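Local structure of homoserine dehydrogenase (Thermoplasma acidophilum, 3ING) at residues A[247-252]-A[268-273]. The protein probably catalyses the NADP-dependent interconversion of aspartate semialdehyde and homoserine, a step on the way to threonine and methionine. Sequence-based numbering, arbitrary orientation.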
loop_
_atom_site.group_PDB
_atom_site.type_symbol
_atom_site.label_atom_id
_atom_site.label_comp_id
_atom_site.label_asym_id
_atom_site.label_seq_id
_atom_site.Cartn_x
_atom_site.Cartn_y
_atom_site.Cartn_z
ATOM N N ALA A 247 20.140 -18.663 -13.502
ATOM C CA ALA A 247 18.707 -18.731 -13.206
ATOM C C ALA A 247 18.303 -17.750 -12.106
ATOM O O ALA A 247 17.164 -17.299 -12.060
ATOM C CB ALA A 247 18.320 -20.157 -12.802
ATOM N N ASN A 248 19.243 -17.414 -11.224
ATOM C CA ASN A 248 18.969 -16.487 -10.133
ATOM C C ASN A 248 19.443 -15.031 -10.352
ATOM O O ASN A 248 19.387 -14.214 -9.443
ATOM C CB ASN A 248 19.503 -17.054 -8.806
ATOM C CG ASN A 248 21.004 -17.204 -8.779
ATOM O OD1 ASN A 248 21.636 -17.420 -9.818
ATOM N ND2 ASN A 248 21.594 -17.117 -7.571
ATOM N N ASP A 249 19.800 -14.688 -11.588
ATOM C CA ASP A 249 20.197 -13.324 -11.916
ATOM C C ASP A 249 18.960 -12.462 -12.196
ATOM O O ASP A 249 18.054 -12.865 -12.955
ATOM C CB ASP A 249 21.088 -13.263 -13.173
ATOM C CG ASP A 249 22.474 -13.853 -12.961
ATOM O OD1 ASP A 249 22.949 -13.944 -11.816
ATOM O OD2 ASP A 249 23.084 -14.225 -13.975
ATOM N N ARG A 250 18.974 -11.284 -11.592
ATOM C CA ARG A 250 17.957 -10.266 -11.748
ATOM C C ARG A 250 18.626 -8.893 -11.800
ATOM O O ARG A 250 19.702 -8.670 -11.191
ATOM C CB ARG A 250 16.991 -10.290 -10.586
ATOM C CG ARG A 250 16.298 -11.613 -10.309
ATOM C CD ARG A 250 15.224 -11.942 -11.325
ATOM N NE ARG A 250 14.510 -13.132 -10.866
ATOM C CZ ARG A 250 14.925 -14.370 -11.066
ATOM N NH1 ARG A 250 16.047 -14.625 -11.726
ATOM N NH2 ARG A 250 14.196 -15.370 -10.641
ATOM N N LEU A 251 17.987 -7.975 -12.525
ATOM C CA LEU A 251 18.407 -6.579 -12.560
ATOM C C LEU A 251 17.664 -5.889 -11.410
ATOM O O LEU A 251 16.461 -5.599 -11.473
ATOM C CB LEU A 251 18.116 -5.946 -13.929
ATOM C CG LEU A 251 18.664 -4.537 -14.231
ATOM C CD1 LEU A 251 17.889 -3.429 -13.536
ATOM C CD2 LEU A 251 20.184 -4.443 -13.912
ATOM N N VAL A 252 18.399 -5.638 -10.343
ATOM C CA VAL A 252 17.836 -5.080 -9.124
ATOM C C VAL A 252 18.201 -3.610 -8.994
ATOM O O VAL A 252 19.350 -3.217 -9.194
ATOM C CB VAL A 252 18.379 -5.844 -7.875
ATOM C CG1 VAL A 252 17.870 -5.230 -6.572
ATOM C CG2 VAL A 252 18.000 -7.373 -7.954
ATOM N N ILE A 268 23.017 -6.142 -12.091
ATOM C CA ILE A 268 22.638 -7.537 -12.189
ATOM C C ILE A 268 23.194 -8.274 -10.971
ATOM O O ILE A 268 24.382 -8.234 -10.718
ATOM C CB ILE A 268 23.078 -8.180 -13.530
ATOM C CG1 ILE A 268 22.261 -7.600 -14.688
ATOM C CG2 ILE A 268 22.859 -9.659 -13.454
ATOM C CD1 ILE A 268 22.817 -7.871 -16.085
ATOM N N ILE A 269 22.322 -8.934 -10.213
ATOM C CA ILE A 269 22.697 -9.631 -9.009
ATOM C C ILE A 269 22.187 -11.070 -9.040
ATOM O O ILE A 269 21.058 -11.323 -9.461
ATOM C CB ILE A 269 22.042 -9.009 -7.754
ATOM C CG1 ILE A 269 22.193 -7.496 -7.703
ATOM C CG2 ILE A 269 22.668 -9.585 -6.504
ATOM C CD1 ILE A 269 21.635 -6.897 -6.410
ATOM N N SER A 270 22.990 -11.998 -8.534
ATOM C CA SER A 270 22.558 -13.381 -8.359
ATOM C C SER A 270 21.971 -13.494 -6.971
ATOM O O SER A 270 22.697 -13.496 -5.978
ATOM C CB SER A 270 23.722 -14.353 -8.504
ATOM O OG SER A 270 24.175 -14.356 -9.837
ATOM N N LEU A 271 20.657 -13.622 -6.912
ATOM C CA LEU A 271 19.951 -13.596 -5.643
ATOM C C LEU A 271 19.968 -14.924 -4.910
ATOM O O LEU A 271 19.988 -15.992 -5.519
ATOM C CB LEU A 271 18.498 -13.183 -5.876
ATOM C CG LEU A 271 18.293 -11.795 -6.492
ATOM C CD1 LEU A 271 16.825 -11.555 -6.779
ATOM C CD2 LEU A 271 18.858 -10.695 -5.569
ATOM N N ASN A 272 19.978 -14.815 -3.582
ATOM C CA ASN A 272 19.844 -15.936 -2.681
ATOM C C ASN A 272 18.434 -16.460 -2.751
ATOM O O ASN A 272 17.490 -15.696 -2.980
ATOM C CB ASN A 272 20.174 -15.491 -1.245
ATOM C CG ASN A 272 19.657 -16.457 -0.182
ATOM O OD1 ASN A 272 18.774 -16.104 0.624
ATOM N ND2 ASN A 272 20.196 -17.679 -0.173
ATOM N N LYS A 273 18.310 -17.769 -2.525
ATOM C CA LYS A 273 17.050 -18.479 -2.582
ATOM C C LYS A 273 16.009 -17.882 -1.672
ATOM O O LYS A 273 14.853 -17.843 -2.027
ATOM C CB LYS A 273 17.256 -19.966 -2.206
#
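The open end of a beta hairpin, strands 249-258 and 261-270, is held where Arg250 and Ile269 form an antiparallel hydrogen-bonded pair: Arg250 N gives to Ile269 O at 3.0 Å and Ile269 N to Arg250 O at 2.8 Å. Just beyond the strands the ladder gains one more rung, Leu271 N to Asn248 O. Asparagine suits this spot because its amide supplies a further N-H: a chi1 of 64° swings the side chain across to Leu271, and ND2 donates to Leu271 O at 2.8 Å. That oxygen lies near the plane of the Asn248 amide, though ND2 comes in tilted from the carbonyl plane. With an alanine here Leu271 O would probably lose this donor, leaving the rung from Leu271 N as the hydrogen bond between the two residues. On one face Ser270 OG donates to Asp249 OD1 at a modelled 2.4 Å, too short to be trusted, while Asp249 OD2 accepts the N-H of Asn246; further along, Leu251 CD2 lies against Ile268 CG1. On the other face the Ile269 CD1 methyl packs on branched Val252 at CB (3.7 Å). Arginine serves twice: its CG methylene meets Leu271 CD1, and a kink at chi2 (-74°) folds the chain back, bringing NH1 to Ala247 O and Asp249 O, both in the guanidinium plane. Helix 173-183 covers the Asp249, Leu251 and Ile268 face through Ile179, whereas Arg250 and Leu271 touch strand 164-170, next in the sheet beyond 249-258.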